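Local atomic coordinates of glucose-binding protein (Thermus thermophilus HB27, PDB entry 2B3F), a protein that binds galactose and probably also glucose, and probably delivers the sugar to a membrane transport system. Residues P15-L20 with T307-K312; L20-Y24 with N294-V299. One frame throughout, in Å; residues are numbered along the deposited sequence.

Contact 1: residues P15-L20 with T307-K312. Unlike the reference sequence in segment 307-312: S308 (reference Phe). With GAL (beta-D-galactopyranose), chain G.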
ATOM      1  N   PRO A  15      10.681  -5.233 -11.155  1.00 18.10           N
ATOM      2  CA  PRO A  15      11.910  -4.464 -11.495  1.00 18.04           C
ATOM      3  C   PRO A  15      12.709  -3.901 -10.318  1.00 18.15           C
ATOM      4  O   PRO A  15      13.931  -4.081 -10.260  1.00 18.73           O
ATOM      5  CB  PRO A  15      11.383  -3.342 -12.382  1.00 18.54           C
ATOM      6  CG  PRO A  15      10.232  -4.003 -13.119  1.00 18.72           C
ATOM      7  CD  PRO A  15       9.572  -4.877 -12.075  1.00 18.10           C
ATOM      8  N   ALA A  16      12.027  -3.243  -9.389  1.00 17.94           N
ATOM      9  CA  ALA A  16      12.719  -2.665  -8.229  1.00 17.67           C
ATOM     10  C   ALA A  16      13.431  -3.731  -7.387  1.00 17.55           C
ATOM     11  O   ALA A  16      14.595  -3.583  -7.049  1.00 18.44           O
ATOM     12  CB  ALA A  16      11.745  -1.848  -7.381  1.00 17.75           C
ATOM     13  N   LEU A  17      12.734  -4.813  -7.046  1.00 17.06           N
ATOM     14  CA  LEU A  17      13.346  -5.908  -6.327  1.00 17.64           C
ATOM     15  C   LEU A  17      14.532  -6.512  -7.089  1.00 18.13           C
ATOM     16  O   LEU A  17      15.555  -6.871  -6.492  1.00 17.47           O
ATOM     17  CB  LEU A  17      12.315  -7.006  -6.063  1.00 17.61           C
ATOM     18  CG  LEU A  17      12.847  -8.270  -5.405  1.00 17.94           C
ATOM     19  CD1 LEU A  17      13.382  -7.979  -4.002  1.00 18.04           C
ATOM     20  CD2 LEU A  17      11.779  -9.320  -5.351  1.00 18.47           C
ATOM     21  N   GLU A  18      14.366  -6.672  -8.400  1.00 18.18           N
ATOM     22  CA  GLU A  18      15.385  -7.313  -9.215  1.00 19.64           C
ATOM     23  C   GLU A  18      16.663  -6.471  -9.224  1.00 19.61           C
ATOM     24  O   GLU A  18      17.771  -7.024  -9.160  1.00 19.18           O
ATOM     25  CB  GLU A  18      14.833  -7.579 -10.620  1.00 19.62           C
ATOM     26  CG  GLU A  18      13.853  -8.745 -10.602  1.00 21.63           C
ATOM     27  CD  GLU A  18      12.762  -8.673 -11.659  1.00 23.69           C
ATOM     28  OE1 GLU A  18      12.945  -7.945 -12.671  1.00 27.45           O
ATOM     29  OE2 GLU A  18      11.697  -9.351 -11.454  1.00 28.23           O
ATOM     30  N   ALA A  19      16.490  -5.149  -9.227  1.00 19.20           N
ATOM     31  CA  ALA A  19      17.609  -4.203  -9.140  1.00 19.97           C
ATOM     32  C   ALA A  19      18.327  -4.349  -7.794  1.00 20.50           C
ATOM     33  O   ALA A  19      19.565  -4.347  -7.740  1.00 20.17           O
ATOM     34  CB  ALA A  19      17.119  -2.791  -9.332  1.00 19.96           C
ATOM     35  N   LEU A  20      17.568  -4.482  -6.704  1.00 19.86           N
ATOM     36  CA  LEU A  20      18.185  -4.741  -5.393  1.00 20.23           C
ATOM     37  C   LEU A  20      18.945  -6.051  -5.355  1.00 20.19           C
ATOM     38  O   LEU A  20      20.018  -6.134  -4.753  1.00 20.06           O
ATOM     39  CB  LEU A  20      17.140  -4.763  -4.279  1.00 20.75           C
ATOM     40  CG  LEU A  20      16.638  -3.400  -3.882  1.00 22.71           C
ATOM     41  CD1 LEU A  20      15.438  -3.554  -2.950  1.00 24.63           C
ATOM     42  CD2 LEU A  20      17.746  -2.560  -3.195  1.00 25.17           C
ATOM     43  N   THR A 307      18.421   3.152  -5.447  1.00 20.01           N
ATOM     44  CA  THR A 307      18.448   2.288  -6.637  1.00 20.71           C
ATOM     45  C   THR A 307      17.059   1.712  -6.954  1.00 20.86           C
ATOM     46  O   THR A 307      16.586   1.786  -8.099  1.00 22.13           O
ATOM     47  CB  THR A 307      19.451   1.154  -6.440  1.00 21.15           C
ATOM     48  OG1 THR A 307      20.768   1.709  -6.241  1.00 23.31           O
ATOM     49  CG2 THR A 307      19.480   0.218  -7.638  1.00 21.46           C
ATOM     50  N   SER A 308      16.401   1.153  -5.943  1.00 20.79           N
ATOM     51  CA  SER A 308      15.125   0.442  -6.157  1.00 19.77           C
ATOM     52  C   SER A 308      13.908   1.342  -6.262  1.00 19.40           C
ATOM     53  O   SER A 308      13.044   1.135  -7.132  1.00 18.76           O
ATOM     54  CB  SER A 308      14.919  -0.603  -5.068  1.00 20.51           C
ATOM     55  OG  SER A 308      14.961  -0.017  -3.782  1.00 21.60           O
ATOM     56  N   ASN A 309      13.782   2.334  -5.385  1.00 17.72           N
ATOM     57  CA  ASN A 309      12.531   3.082  -5.314  1.00 17.81           C
ATOM     58  C   ASN A 309      12.164   3.880  -6.549  1.00 17.03           C
ATOM     59  O   ASN A 309      11.000   3.937  -6.906  1.00 16.87           O
ATOM     60  CB  ASN A 309      12.420   3.896  -4.017  1.00 17.48           C
ATOM     61  CG  ASN A 309      12.205   3.003  -2.821  1.00 19.02           C
ATOM     62  OD1 ASN A 309      11.241   2.234  -2.787  1.00 18.67           O
ATOM     63  ND2 ASN A 309      13.109   3.059  -1.846  1.00 18.10           N
ATOM     64  N   PRO A 310      13.143   4.492  -7.234  1.00 17.68           N
ATOM     65  CA  PRO A 310      12.767   5.154  -8.494  1.00 17.80           C
ATOM     66  C   PRO A 310      12.070   4.226  -9.523  1.00 17.85           C
ATOM     67  O   PRO A 310      11.234   4.692 -10.309  1.00 19.88           O
ATOM     68  CB  PRO A 310      14.111   5.683  -9.026  1.00 18.31           C
ATOM     69  CG  PRO A 310      14.947   5.889  -7.759  1.00 17.63           C
ATOM     70  CD  PRO A 310      14.561   4.712  -6.885  1.00 17.15           C
ATOM     71  N   LEU A 311      12.419   2.949  -9.513  1.00 16.99           N
ATOM     72  CA  LEU A 311      11.757   1.950 -10.372  1.00 16.79           C
ATOM     73  C   LEU A 311      10.354   1.583  -9.877  1.00 17.21           C
ATOM     74  O   LEU A 311       9.455   1.266 -10.668  1.00 16.81           O
ATOM     75  CB  LEU A 311      12.596   0.682 -10.445  1.00 17.22           C
ATOM     76  CG  LEU A 311      13.962   0.837 -11.117  1.00 18.42           C
ATOM     77  CD1 LEU A 311      14.840  -0.404 -10.881  1.00 20.77           C
ATOM     78  CD2 LEU A 311      13.751   1.078 -12.613  1.00 21.73           C
ATOM     79  N   LYS A 312      10.180   1.619  -8.564  1.00 16.60           N
ATOM     80  CA  LYS A 312       8.965   1.113  -7.893  1.00 16.02           C
ATOM     81  C   LYS A 312       7.780   2.069  -7.889  1.00 16.27           C
ATOM     82  O   LYS A 312       6.630   1.613  -7.895  1.00 16.40           O
ATOM     83  CB  LYS A 312       9.316   0.769  -6.445  1.00 16.28           C
ATOM     84  CG  LYS A 312       8.261   0.005  -5.659  1.00 16.76           C
ATOM     85  CD  LYS A 312       8.081  -1.417  -6.080  1.00 18.36           C
ATOM     86  CE  LYS A 312       7.340  -2.197  -4.996  1.00 18.06           C
ATOM     87  NZ  LYS A 312       5.960  -1.653  -4.807  1.00 14.78           N
TER
HETATM   88  C1  GAL G3310       1.071  -3.263  -1.470  1.00 11.43           C
HETATM   89  C2  GAL G3310       2.601  -3.288  -1.367  1.00 12.31           C
HETATM   90  C3  GAL G3310       3.265  -2.671  -2.591  1.00 11.16           C
HETATM   91  C4  GAL G3310       2.724  -3.290  -3.882  1.00 12.13           C
HETATM   92  C5  GAL G3310       1.178  -3.299  -3.817  1.00 12.53           C
HETATM   93  C6  GAL G3310       0.489  -3.913  -5.046  1.00 11.86           C
HETATM   94  O1  GAL G3310       0.478  -3.892  -0.375  1.00 13.35           O
HETATM   95  O2  GAL G3310       3.000  -2.625  -0.156  1.00 11.86           O
HETATM   96  O3  GAL G3310       4.671  -2.858  -2.529  1.00 13.91           O
HETATM   97  O4  GAL G3310       3.271  -4.577  -3.993  1.00 16.88           O
HETATM   98  O5  GAL G3310       0.706  -3.959  -2.667  1.00 11.75           O
HETATM   99  O6  GAL G3310       0.657  -5.299  -5.064  1.00 12.59           O
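K312 NZ donates a 2.9 Å hydrogen bond to O3 of beta-D-galactopyranose and is also bonded to H119 NE2, while the first part of the same side chain rests on A16. This joins the sugar site of a periplasmic binding protein fold to a tightly packed antiparallel helix pair: 15-20 and 307-312 run at 165° to each other, their axes 7.9 Å apart. With CG anti to the backbone N (chi1 -170°) and bends at chi2 and chi4, the lysine passes CB and CD along A16 CB, then leads its amine away from the helices to the ligand, which D278, E13 and W9 also bind.

The small side chains explain the close approach. The CA atoms of A16 and S308 are only 4.4 Å apart, and A16 CB sits 3.3 Å from S308 O. That carbonyl also receives weak bonds from L311 N and K312 N, at the kink where P310 has no backbone N-H to offer. L311 places CB over A16 CA and reaches with CD1 to A19 CB, at 3.6 Å, closing the partly exposed margin of the interface together with the methyl of T307.

S308, a phenylalanine in the reference sequence, fits beneath the fork of L20. Its OG stands between the backbone N and the carbonyl carbon (chi1 57°), is hydrogen-bonded to G304 O, and lies close to both methyls of the leucine. Here S308 CB meets L20 CG at 3.5 Å, closer than carbon atoms usually pack.

Contact 2: residues L20-Y24 with N294-V299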
ATOM      1  N   LEU A  20      17.568  -4.482  -6.704  1.00 19.86           N
ATOM      2  CA  LEU A  20      18.185  -4.741  -5.393  1.00 20.23           C
ATOM      3  C   LEU A  20      18.945  -6.051  -5.355  1.00 20.19           C
ATOM      4  O   LEU A  20      20.018  -6.134  -4.753  1.00 20.06           O
ATOM      5  CB  LEU A  20      17.140  -4.763  -4.279  1.00 20.75           C
ATOM      6  CG  LEU A  20      16.638  -3.400  -3.882  1.00 22.71           C
ATOM      7  CD1 LEU A  20      15.438  -3.554  -2.950  1.00 24.63           C
ATOM      8  CD2 LEU A  20      17.746  -2.560  -3.195  1.00 25.17           C
ATOM      9  N   ILE A  21      18.374  -7.087  -5.957  1.00 19.46           N
ATOM     10  CA  ILE A  21      19.010  -8.388  -5.965  1.00 20.77           C
ATOM     11  C   ILE A  21      20.334  -8.330  -6.746  1.00 20.76           C
ATOM     12  O   ILE A  21      21.316  -8.927  -6.324  1.00 20.97           O
ATOM     13  CB  ILE A  21      18.064  -9.474  -6.527  1.00 20.69           C
ATOM     14  CG1 ILE A  21      16.947  -9.724  -5.503  1.00 20.45           C
ATOM     15  CG2 ILE A  21      18.828 -10.782  -6.815  1.00 21.01           C
ATOM     16  CD1 ILE A  21      15.858 -10.662  -5.945  1.00 21.16           C
ATOM     17  N   ARG A  22      20.351  -7.600  -7.852  1.00 21.53           N
ATOM     18  CA  ARG A  22      21.576  -7.439  -8.647  1.00 22.79           C
ATOM     19  C   ARG A  22      22.656  -6.737  -7.828  1.00 22.71           C
ATOM     20  O   ARG A  22      23.810  -7.160  -7.840  1.00 23.31           O
ATOM     21  CB  ARG A  22      21.313  -6.672  -9.941  1.00 22.94           C
ATOM     22  CG  ARG A  22      20.639  -7.534 -11.000  1.00 25.42           C
ATOM     23  CD  ARG A  22      20.716  -6.914 -12.388  1.00 26.47           C
ATOM     24  NE  ARG A  22      19.948  -5.678 -12.476  1.00 29.58           N
ATOM     25  CZ  ARG A  22      18.619  -5.620 -12.603  1.00 30.65           C
ATOM     26  NH1 ARG A  22      17.877  -6.723 -12.650  1.00 32.45           N
ATOM     27  NH2 ARG A  22      18.035  -4.444 -12.674  1.00 28.99           N
ATOM     28  N   LEU A  23      22.264  -5.678  -7.121  1.00 22.33           N
ATOM     29  CA  LEU A  23      23.150  -4.995  -6.181  1.00 22.55           C
ATOM     30  C   LEU A  23      23.689  -5.945  -5.110  1.00 21.73           C
ATOM     31  O   LEU A  23      24.881  -5.943  -4.789  1.00 21.15           O
ATOM     32  CB  LEU A  23      22.403  -3.861  -5.505  1.00 22.85           C
ATOM     33  CG  LEU A  23      23.154  -2.567  -5.296  1.00 26.75           C
ATOM     34  CD1 LEU A  23      23.439  -1.902  -6.645  1.00 29.89           C
ATOM     35  CD2 LEU A  23      22.327  -1.650  -4.444  1.00 25.08           C
ATOM     36  N   TYR A  24      22.812  -6.757  -4.541  1.00 20.57           N
ATOM     37  CA  TYR A  24      23.220  -7.718  -3.518  1.00 21.77           C
ATOM     38  C   TYR A  24      24.259  -8.719  -4.061  1.00 22.33           C
ATOM     39  O   TYR A  24      25.266  -9.005  -3.398  1.00 22.19           O
ATOM     40  CB  TYR A  24      21.993  -8.471  -2.975  1.00 20.74           C
ATOM     41  CG  TYR A  24      22.291  -9.409  -1.827  1.00 19.93           C
ATOM     42  CD1 TYR A  24      22.250  -8.966  -0.509  1.00 18.63           C
ATOM     43  CD2 TYR A  24      22.641 -10.738  -2.055  1.00 19.34           C
ATOM     44  CE1 TYR A  24      22.526  -9.830   0.559  1.00 19.64           C
ATOM     45  CE2 TYR A  24      22.914 -11.610  -0.981  1.00 19.82           C
ATOM     46  CZ  TYR A  24      22.871 -11.147   0.316  1.00 19.14           C
ATOM     47  OH  TYR A  24      23.128 -12.019   1.357  1.00 20.41           O
ATOM     48  N   ASN A 294      22.695  -9.408   5.933  1.00 19.01           N
ATOM     49  CA  ASN A 294      23.309  -8.561   4.924  1.00 19.36           C
ATOM     50  C   ASN A 294      22.292  -7.983   3.925  1.00 18.83           C
ATOM     51  O   ASN A 294      22.440  -6.874   3.415  1.00 18.82           O
ATOM     52  CB  ASN A 294      24.437  -9.323   4.232  1.00 20.70           C
ATOM     53  CG  ASN A 294      25.643  -9.534   5.166  1.00 22.59           C
ATOM     54  OD1 ASN A 294      25.818  -8.774   6.119  1.00 25.59           O
ATOM     55  ND2 ASN A 294      26.461 -10.560   4.891  1.00 24.41           N
ATOM     56  N   TRP A 295      21.221  -8.731   3.670  1.00 18.50           N
ATOM     57  CA  TRP A 295      20.130  -8.191   2.867  1.00 18.15           C
ATOM     58  C   TRP A 295      19.473  -7.013   3.599  1.00 17.64           C
ATOM     59  O   TRP A 295      19.225  -5.972   3.006  1.00 16.74           O
ATOM     60  CB  TRP A 295      19.117  -9.306   2.537  1.00 18.16           C
ATOM     61  CG  TRP A 295      17.842  -8.841   1.891  1.00 17.73           C
ATOM     62  CD1 TRP A 295      16.638  -8.707   2.496  1.00 17.88           C
ATOM     63  CD2 TRP A 295      17.649  -8.448   0.523  1.00 18.76           C
ATOM     64  NE1 TRP A 295      15.700  -8.268   1.601  1.00 18.04           N
ATOM     65  CE2 TRP A 295      16.288  -8.089   0.384  1.00 17.69           C
ATOM     66  CE3 TRP A 295      18.482  -8.375  -0.595  1.00 17.20           C
ATOM     67  CZ2 TRP A 295      15.743  -7.676  -0.831  1.00 17.49           C
ATOM     68  CZ3 TRP A 295      17.953  -7.936  -1.791  1.00 18.22           C
ATOM     69  CH2 TRP A 295      16.581  -7.608  -1.906  1.00 17.18           C
ATOM     70  N   LEU A 296      19.198  -7.175   4.889  1.00 18.14           N
ATOM     71  CA  LEU A 296      18.615  -6.078   5.688  1.00 18.50           C
ATOM     72  C   LEU A 296      19.486  -4.818   5.655  1.00 18.77           C
ATOM     73  O   LEU A 296      18.987  -3.689   5.526  1.00 17.76           O
ATOM     74  CB  LEU A 296      18.379  -6.525   7.138  1.00 18.77           C
ATOM     75  CG  LEU A 296      17.452  -7.721   7.351  1.00 19.25           C
ATOM     76  CD1 LEU A 296      17.251  -7.983   8.826  1.00 18.92           C
ATOM     77  CD2 LEU A 296      16.102  -7.503   6.631  1.00 19.70           C
ATOM     78  N   ARG A 297      20.805  -5.006   5.759  1.00 19.41           N
ATOM     79  CA  ARG A 297      21.719  -3.870   5.723  1.00 19.84           C
ATOM     80  C   ARG A 297      21.648  -3.152   4.388  1.00 19.45           C
ATOM     81  O   ARG A 297      21.713  -1.923   4.327  1.00 19.77           O
ATOM     82  CB  ARG A 297      23.153  -4.324   6.029  1.00 20.65           C
ATOM     83  CG  ARG A 297      23.318  -4.869   7.447  1.00 21.38           C
ATOM     84  CD  ARG A 297      24.721  -5.408   7.699  1.00 23.92           C
ATOM     85  NE  ARG A 297      25.694  -4.376   7.342  1.00 27.77           N
ATOM     86  CZ  ARG A 297      26.738  -4.539   6.530  1.00 30.99           C
ATOM     87  NH1 ARG A 297      27.023  -5.726   5.996  1.00 33.92           N
ATOM     88  NH2 ARG A 297      27.535  -3.498   6.283  1.00 31.40           N
ATOM     89  N   LEU A 298      21.475  -3.919   3.311  1.00 18.85           N
ATOM     90  CA  LEU A 298      21.305  -3.338   1.990  1.00 19.26           C
ATOM     91  C   LEU A 298      19.979  -2.589   1.828  1.00 18.35           C
ATOM     92  O   LEU A 298      19.940  -1.453   1.372  1.00 17.85           O
ATOM     93  CB  LEU A 298      21.433  -4.417   0.904  1.00 19.04           C
ATOM     94  CG  LEU A 298      21.069  -3.969  -0.513  1.00 20.03           C
ATOM     95  CD1 LEU A 298      21.962  -2.870  -0.992  1.00 24.26           C
ATOM     96  CD2 LEU A 298      21.116  -5.152  -1.479  1.00 20.59           C
ATOM     97  N   VAL A 299      18.876  -3.240   2.184  1.00 18.99           N
ATOM     98  CA  VAL A 299      17.565  -2.593   1.979  1.00 19.40           C
ATOM     99  C   VAL A 299      17.382  -1.381   2.897  1.00 18.15           C
ATOM    100  O   VAL A 299      16.623  -0.486   2.576  1.00 18.28           O
ATOM    101  CB  VAL A 299      16.355  -3.587   2.087  1.00 19.99           C
ATOM    102  CG1 VAL A 299      16.548  -4.787   1.147  1.00 22.74           C
ATOM    103  CG2 VAL A 299      16.141  -4.030   3.461  1.00 21.74           C
TER
HETATM  104  O   HOH W   1      25.950 -12.210   2.549  1.00 25.38           O
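Y24 and W295 meet in an offset edge-to-face stack, the indole edge turned toward the tyrosine face with the planes at 64°. Y24 belongs to the helix of a beta-alpha-beta unit, that between strands 2-7 and 32-37, and this contact packs that helix against helix 289-299 at 121°. W295 CE3 comes 3.8 Å from Y24 CD1, and the far corner of the indole, CH2, lies 3.7 Å from L20 CB and also reaches I21 CG1. V299 CG1 rests on one indole face near its rim.

Because Y24 CG is anti to the backbone N (chi1 -175°), the ring extends along the start of 294-299, its CE1 edge 3.5 Å from W295 N. The hydroxyl is hydrogen-bonded to N291 O and accepts from a water that in turn takes a bond from N294 ND2. Replacing Y24 by an alanine is likely to open a gap beside the indole and to leave N291 O and this water without their phenolic partner.

L298 reaches across with both methyls: CD1 meets L23 CD2, while CD2 lies 3.7 Å from Y24 CB and 3.6 Å from L20 O.

How the contacts relate
From the N terminus the chain runs through strand 2-7 into helix 15-27, which supplies the first segment of both contacts, its start to contact 1 and its middle to contact 2. Some 270 residues follow, covering most of the bilobal fold, before helix 289-299 returns to close contact 2. The next helix, 302-312, then closes contact 1, so the loop of contact 2 is nested inside that of contact 1. L20 is common to both, and the centres are about 11 Å apart. L17 CD1, from contact 1, touches W295 CH2 of contact 2 at 3.8 Å, and T307 OG1 packs on L23 CD2, so helices 289-299 and 302-312 both lean on helix 15-27.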